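Local atomic coordinates of glutaredoxin family protein (Xanthomonas campestris, PDB entry 1TTZ), a protein that probably works as a small glutaredoxin-like thiol-disulfide oxidoreductase of the thioredoxin superfamily, although its substrate is not known. Residues Trp61-Asp64 and Ala65-Arg69; Ser42-Gly45 and Leu46-Pro49; Asp9-His12 and Leu13-Gln16. One frame throughout, in Å; residues are numbered along the deposited sequence.

Contact 1 of 3, residues Trp61-Asp64 and Ala65-Arg69; sequences WPFD and APRLR
D64 meets R67 and L68 through its carboxylate and its carbonyl group. Polar bonds come first: OD1 of D64 accepts from N of R67 at 2.9 Å, with the donor nearly in line with the CG-OD1 bond. D64 CG sits between the backbone N and carbonyl carbon (chi1 52°), and this turns the carboxylate back over the first helical turn. There OD1 also touches CG of P66, at 3.0 Å, the two side chains crossing at about a right angle. The carbonyl O of D64 takes N of L68 at 2.9 Å with an N-H...O angle of 165°, the first i to i+4 bond of the helix.

The arginine end is held more loosely. The R67 chain runs extended from CG to NE, laying CD 3.7 Å from CB of F63, while NH1 makes a weak, bent bond to O of P62 (117°); the stronger partner of NH1 is the carbonyl of D60.

Among apolar groups, CE2 of F63 lies 4.4 Å from CD2 of L68. Both side chains also reach L51, and F63 touches A17 of helix 12-23. The bond from N of R67 to OD1 makes D64 the N-cap of helix 65-73, the C-terminal helix of a thioredoxin-like fold.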
loop_
_atom_site.group_PDB
_atom_site.type_symbol
_atom_site.label_atom_id
_atom_site.label_comp_id
_atom_site.label_asym_id
_atom_site.label_seq_id
_atom_site.Cartn_x
_atom_site.Cartn_y
_atom_site.Cartn_z
ATOM N N TRP A 61 -0.172 -5.470 -4.090
ATOM C CA TRP A 61 0.941 -6.364 -3.824
ATOM C C TRP A 61 0.873 -7.460 -4.892
ATOM O O TRP A 61 -0.214 -7.815 -5.352
ATOM C CB TRP A 61 0.786 -6.979 -2.434
ATOM C CG TRP A 61 1.941 -7.846 -2.062
ATOM C CD1 TRP A 61 1.999 -9.206 -2.112
ATOM C CD2 TRP A 61 3.223 -7.402 -1.612
ATOM N NE1 TRP A 61 3.247 -9.639 -1.717
ATOM C CE2 TRP A 61 4.017 -8.548 -1.404
ATOM C CE3 TRP A 61 3.781 -6.140 -1.364
ATOM C CZ2 TRP A 61 5.344 -8.470 -0.956
ATOM C CZ3 TRP A 61 5.102 -6.062 -0.921
ATOM C CH2 TRP A 61 5.864 -7.218 -0.723
ATOM N N PRO A 62 2.024 -8.015 -5.304
ATOM C CA PRO A 62 3.382 -7.707 -4.856
ATOM C C PRO A 62 4.051 -6.541 -5.579
ATOM O O PRO A 62 3.767 -6.256 -6.743
ATOM C CB PRO A 62 4.119 -9.005 -5.132
ATOM C CG PRO A 62 3.533 -9.398 -6.454
ATOM C CD PRO A 62 2.039 -9.169 -6.229
ATOM N N PHE A 63 4.944 -5.875 -4.861
ATOM C CA PHE A 63 5.730 -4.788 -5.414
ATOM C C PHE A 63 7.031 -4.622 -4.642
ATOM O O PHE A 63 7.033 -4.575 -3.413
ATOM C CB PHE A 63 4.956 -3.458 -5.436
ATOM C CG PHE A 63 4.283 -3.087 -4.131
ATOM C CD1 PHE A 63 2.905 -3.245 -3.981
ATOM C CD2 PHE A 63 5.011 -2.503 -3.091
ATOM C CE1 PHE A 63 2.253 -2.816 -2.818
ATOM C CE2 PHE A 63 4.374 -2.071 -1.919
ATOM C CZ PHE A 63 2.990 -2.227 -1.785
ATOM N N ASP A 64 8.142 -4.570 -5.368
ATOM C CA ASP A 64 9.443 -4.371 -4.743
ATOM C C ASP A 64 9.807 -2.893 -4.865
ATOM O O ASP A 64 9.053 -2.113 -5.458
ATOM C CB ASP A 64 10.510 -5.240 -5.413
ATOM C CG ASP A 64 10.546 -5.069 -6.918
ATOM O OD1 ASP A 64 10.153 -3.986 -7.403
ATOM O OD2 ASP A 64 10.981 -6.015 -7.613
ATOM N N ALA A 65 10.957 -2.511 -4.316
ATOM C CA ALA A 65 11.400 -1.120 -4.353
ATOM C C ALA A 65 11.371 -0.491 -5.744
ATOM O O ALA A 65 10.852 0.612 -5.918
ATOM C CB ALA A 65 12.796 -1.001 -3.759
ATOM N N PRO A 66 11.935 -1.172 -6.756
ATOM C CA PRO A 66 11.900 -0.556 -8.085
ATOM C C PRO A 66 10.502 -0.367 -8.691
ATOM O O PRO A 66 10.249 0.622 -9.379
ATOM C CB PRO A 66 12.792 -1.478 -8.924
ATOM C CG PRO A 66 12.738 -2.785 -8.206
ATOM C CD PRO A 66 12.781 -2.378 -6.757
ATOM N N ARG A 67 9.596 -1.307 -8.439
ATOM C CA ARG A 67 8.249 -1.194 -8.981
ATOM C C ARG A 67 7.521 -0.057 -8.282
ATOM O O ARG A 67 6.796 0.719 -8.904
ATOM C CB ARG A 67 7.469 -2.496 -8.781
ATOM C CG ARG A 67 6.129 -2.483 -9.500
ATOM C CD ARG A 67 5.251 -3.680 -9.153
ATOM N NE ARG A 67 4.028 -3.637 -9.948
ATOM C CZ ARG A 67 2.822 -3.985 -9.510
ATOM N NH1 ARG A 67 2.653 -4.415 -8.266
ATOM N NH2 ARG A 67 1.774 -3.883 -10.320
ATOM N N LEU A 68 7.723 0.034 -6.976
ATOM C CA LEU A 68 7.092 1.076 -6.191
ATOM C C LEU A 68 7.599 2.451 -6.617
ATOM O O LEU A 68 6.813 3.346 -6.923
ATOM C CB LEU A 68 7.362 0.833 -4.703
ATOM C CG LEU A 68 6.922 1.928 -3.730
ATOM C CD1 LEU A 68 5.508 2.357 -4.053
ATOM C CD2 LEU A 68 7.020 1.407 -2.292
ATOM N N ARG A 69 8.917 2.613 -6.635
ATOM C CA ARG A 69 9.521 3.880 -7.028
ATOM C C ARG A 69 9.082 4.277 -8.437
ATOM O O ARG A 69 8.830 5.452 -8.703
ATOM C CB ARG A 69 11.052 3.783 -6.925
ATOM C CG ARG A 69 11.834 4.941 -7.554
ATOM C CD ARG A 69 11.239 6.311 -7.238
ATOM N NE ARG A 69 11.155 6.580 -5.810
ATOM C CZ ARG A 69 10.483 7.598 -5.282
ATOM N NH1 ARG A 69 9.830 8.452 -6.066
ATOM N NH2 ARG A 69 10.453 7.758 -3.966
HETATM O O HOH W 1 0.284 -6.642 -8.480
#

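Contact 2 of 3, residues Ser42-Gly45 and Leu46-Pro49; sequences SAYG and LRVP
Over one face of the R47 guanidinium lies CD2 of Y44, 3.8 Å above the plane and offset toward the rim. The ring and guanidinium planes are 35° apart, so the two groups meet at a slant instead of stacking flat; the Y44 ring also stacks with that of Y6. The contact forms the turn that follows helix 38-44 and leads to the cis-proline loop of a thioredoxin-like fold, with the cis peptide between V48 and P49.

The bend of the R47 chain at chi3 (53°) helps bring its end back alongside the helix, where NH1 donates to O of A43 at 3.2 Å. That carbonyl meets the guanidinium obliquely. NH2 of the same group forms salt bridges with D60 and E58, and E58 is also hydrogen-bonded to the OH of Y44; the two polar ends thus converge on one acidic residue, which should help fix their relative placement.

At the root of the Y44 side chain, CB packs against CG1 of V48 at 3.8 Å. A water accepts from N of L46 and donates to O of S42, linking the two.

The carbonyl of Y44 receives two amides: N of V48, 3.0 Å away, approaches close to the line of the C=O bond, whereas N of R47, at 2.8 Å, stands above the carbonyl plane, 56° out of it.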
loop_
_atom_site.group_PDB
_atom_site.type_symbol
_atom_site.label_atom_id
_atom_site.label_comp_id
_atom_site.label_asym_id
_atom_site.label_seq_id
_atom_site.Cartn_x
_atom_site.Cartn_y
_atom_site.Cartn_z
ATOM N N SER A 42 -14.095 -6.014 2.306
ATOM C CA SER A 42 -14.599 -6.550 1.045
ATOM C C SER A 42 -13.858 -5.976 -0.156
ATOM O O SER A 42 -13.653 -6.667 -1.157
ATOM C CB SER A 42 -16.099 -6.275 0.908
ATOM O OG SER A 42 -16.344 -4.896 0.714
ATOM N N ALA A 43 -13.446 -4.718 -0.042
ATOM C CA ALA A 43 -12.736 -4.036 -1.114
ATOM C C ALA A 43 -11.254 -4.393 -1.206
ATOM O O ALA A 43 -10.713 -4.473 -2.307
ATOM C CB ALA A 43 -12.888 -2.521 -0.955
ATOM N N TYR A 44 -10.594 -4.600 -0.068
ATOM C CA TYR A 44 -9.164 -4.917 -0.075
ATOM C C TYR A 44 -8.763 -6.237 0.586
ATOM O O TYR A 44 -7.590 -6.609 0.553
ATOM C CB TYR A 44 -8.369 -3.794 0.601
ATOM C CG TYR A 44 -8.550 -2.420 -0.005
ATOM C CD1 TYR A 44 -9.442 -1.501 0.547
ATOM C CD2 TYR A 44 -7.824 -2.037 -1.128
ATOM C CE1 TYR A 44 -9.603 -0.224 -0.010
ATOM C CE2 TYR A 44 -7.976 -0.777 -1.694
ATOM C CZ TYR A 44 -8.862 0.125 -1.135
ATOM O OH TYR A 44 -8.998 1.367 -1.719
ATOM N N GLY A 45 -9.730 -6.932 1.180
ATOM C CA GLY A 45 -9.473 -8.184 1.881
ATOM C C GLY A 45 -8.668 -9.286 1.213
ATOM O O GLY A 45 -8.091 -10.131 1.903
ATOM N N LEU A 46 -8.639 -9.295 -0.114
ATOM C CA LEU A 46 -7.887 -10.299 -0.869
ATOM C C LEU A 46 -6.681 -9.663 -1.569
ATOM O O LEU A 46 -5.881 -10.360 -2.192
ATOM C CB LEU A 46 -8.792 -10.939 -1.929
ATOM C CG LEU A 46 -9.524 -12.266 -1.692
ATOM C CD1 LEU A 46 -9.918 -12.422 -0.250
ATOM C CD2 LEU A 46 -10.736 -12.322 -2.606
ATOM N N ARG A 47 -6.550 -8.344 -1.450
ATOM C CA ARG A 47 -5.479 -7.615 -2.128
ATOM C C ARG A 47 -4.379 -7.000 -1.262
ATOM O O ARG A 47 -3.273 -6.770 -1.753
ATOM C CB ARG A 47 -6.094 -6.503 -2.984
ATOM C CG ARG A 47 -7.123 -6.971 -4.008
ATOM C CD ARG A 47 -8.012 -5.798 -4.404
ATOM N NE ARG A 47 -7.210 -4.657 -4.833
ATOM C CZ ARG A 47 -7.660 -3.409 -4.920
ATOM N NH1 ARG A 47 -8.918 -3.134 -4.602
ATOM N NH2 ARG A 47 -6.847 -2.437 -5.322
ATOM N N VAL A 48 -4.673 -6.721 0.006
ATOM C CA VAL A 48 -3.688 -6.112 0.900
ATOM C C VAL A 48 -2.346 -6.850 0.917
ATOM O O VAL A 48 -2.292 -8.082 0.876
ATOM C CB VAL A 48 -4.216 -6.017 2.368
ATOM C CG1 VAL A 48 -5.219 -4.871 2.491
ATOM C CG2 VAL A 48 -4.861 -7.336 2.790
ATOM N N PRO A 49 -1.239 -6.100 0.988
ATOM C CA PRO A 49 -1.157 -4.639 1.052
ATOM C C PRO A 49 -1.412 -3.935 -0.281
ATOM O O PRO A 49 -0.982 -4.401 -1.340
ATOM C CB PRO A 49 0.261 -4.405 1.556
ATOM C CG PRO A 49 1.009 -5.523 0.882
ATOM C CD PRO A 49 0.098 -6.700 1.136
HETATM O O HOH W 2 -10.845 -7.777 -1.884
#

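Contact 3 of 3, residues Asp9-His12 and Leu13-Gln16; sequences DDCH and LCDQ
H12 lays its imidazole beside Q16, one helical turn further on. From CB, which packs near N of L13, the side chain turns with CG anti to the backbone N (chi1 175°), bringing the ring alongside the Q16 chain. CD2 comes 3.0 Å from NE2 of Q16, and the ring NE2 lies 3.3 Å from CD of Q16. CE1 and the ring NE2 are the ring atoms nearest CG of Q16, which stands over one face, offset toward the rim, in a CH-pi contact 3.9 Å from the centroid; the amide plane is turned 26° from the ring. ND1, at the other side, meets a water lying in the ring plane, and that water donates to OD2 of D15.

The backbone supports this stack: O of H12 accepts from N of Q16 and, weakly, from its NE2. Separately, O of C11 accepts from N of D15, a helix bond, and a second water links OD1 of D15 to N of C11.

C11 occupies the N-cap position. Its SG accepts from N of C14 at 3.5 Å (N-H...S angle 152°). The two sulfurs, SG of C11 and SG of C14, lie 3.7 Å apart, too far for a disulfide, so the pair is reduced here, consistent with a thioredoxin-type CxxC redox centre.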
loop_
_atom_site.group_PDB
_atom_site.type_symbol
_atom_site.label_atom_id
_atom_site.label_comp_id
_atom_site.label_asym_id
_atom_site.label_seq_id
_atom_site.Cartn_x
_atom_site.Cartn_y
_atom_site.Cartn_z
ATOM N N ASP A 9 -3.782 -6.376 10.124
ATOM C CA ASP A 9 -2.875 -6.749 11.205
ATOM C C ASP A 9 -2.374 -8.179 11.043
ATOM O O ASP A 9 -3.060 -9.028 10.473
ATOM C CB ASP A 9 -3.566 -6.606 12.563
ATOM C CG ASP A 9 -3.710 -5.161 12.992
ATOM O OD1 ASP A 9 -2.671 -4.478 13.115
ATOM O OD2 ASP A 9 -4.857 -4.707 13.207
ATOM N N ASP A 10 -1.174 -8.434 11.554
ATOM C CA ASP A 10 -0.559 -9.752 11.481
ATOM C C ASP A 10 -0.500 -10.272 10.042
ATOM O O ASP A 10 -1.210 -11.213 9.680
ATOM C CB ASP A 10 -1.324 -10.739 12.377
ATOM C CG ASP A 10 -0.593 -12.061 12.547
ATOM O OD1 ASP A 10 0.608 -12.027 12.899
ATOM O OD2 ASP A 10 -1.213 -13.128 12.335
ATOM N N CYS A 11 0.344 -9.643 9.227
ATOM C CA CYS A 11 0.519 -10.046 7.836
ATOM C C CYS A 11 1.935 -9.729 7.371
ATOM O O CYS A 11 2.341 -8.568 7.322
ATOM C CB CYS A 11 -0.485 -9.331 6.930
ATOM S SG CYS A 11 -0.296 -9.736 5.175
ATOM N N HIS A 12 2.681 -10.774 7.035
ATOM C CA HIS A 12 4.052 -10.626 6.567
ATOM C C HIS A 12 4.131 -9.808 5.273
ATOM O O HIS A 12 5.075 -9.045 5.074
ATOM C CB HIS A 12 4.672 -12.006 6.345
ATOM C CG HIS A 12 6.044 -11.963 5.749
ATOM N ND1 HIS A 12 7.133 -11.448 6.419
ATOM C CD2 HIS A 12 6.500 -12.357 4.537
ATOM C CE1 HIS A 12 8.201 -11.527 5.644
ATOM N NE2 HIS A 12 7.843 -12.074 4.497
ATOM N N LEU A 13 3.147 -9.970 4.393
ATOM C CA LEU A 13 3.142 -9.228 3.130
ATOM C C LEU A 13 3.011 -7.736 3.394
ATOM O O LEU A 13 3.643 -6.918 2.724
ATOM C CB LEU A 13 1.996 -9.692 2.232
ATOM C CG LEU A 13 1.903 -11.201 1.973
ATOM C CD1 LEU A 13 0.819 -11.460 0.937
ATOM C CD2 LEU A 13 3.253 -11.737 1.483
ATOM N N CYS A 14 2.185 -7.387 4.376
ATOM C CA CYS A 14 1.983 -5.992 4.739
ATOM C C CYS A 14 3.254 -5.408 5.345
ATOM O O CYS A 14 3.606 -4.263 5.075
ATOM C CB CYS A 14 0.817 -5.854 5.723
ATOM S SG CYS A 14 -0.827 -6.068 4.965
ATOM N N ASP A 15 3.948 -6.193 6.162
ATOM C CA ASP A 15 5.185 -5.715 6.763
ATOM C C ASP A 15 6.201 -5.458 5.668
ATOM O O ASP A 15 7.000 -4.534 5.764
ATOM C CB ASP A 15 5.766 -6.740 7.734
ATOM C CG ASP A 15 4.822 -7.070 8.864
ATOM O OD1 ASP A 15 4.026 -6.190 9.261
ATOM O OD2 ASP A 15 4.887 -8.212 9.356
ATOM N N GLN A 16 6.167 -6.283 4.624
ATOM C CA GLN A 16 7.092 -6.129 3.505
ATOM C C GLN A 16 6.791 -4.864 2.708
ATOM O O GLN A 16 7.700 -4.234 2.168
ATOM C CB GLN A 16 7.022 -7.333 2.569
ATOM C CG GLN A 16 7.510 -8.639 3.162
ATOM C CD GLN A 16 7.436 -9.780 2.155
ATOM O OE1 GLN A 16 8.365 -10.002 1.377
ATOM N NE2 GLN A 16 6.317 -10.488 2.151
HETATM O O HOH W 3 1.581 -7.369 10.048
HETATM O O HOH W 4 6.933 -9.907 8.573
#

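Along the chain contact 3 comes first, then contact 2, then contact 1, all within the one glutaredoxin-like domain. Contact 3 opens helix 12-23, contact 2 lies at the C-terminal end of helix 38-44, and contact 1 opens helix 65-73, so each lies at a helix end beside the four-stranded mixed sheet. Their centres are about 17 Å (1 and 2), 15 Å (1 and 3) and 12 Å (2 and 3) apart. The junction is P49: its CG is 3.5 Å from O of L13, and its O probably accepts a hydrogen bond from N of W61. W61 in turn packs CH2 on CB of Q16 at 3.5 Å. The cis-proline loop therefore sits next to the CxxC helix start, as in thioredoxin relatives.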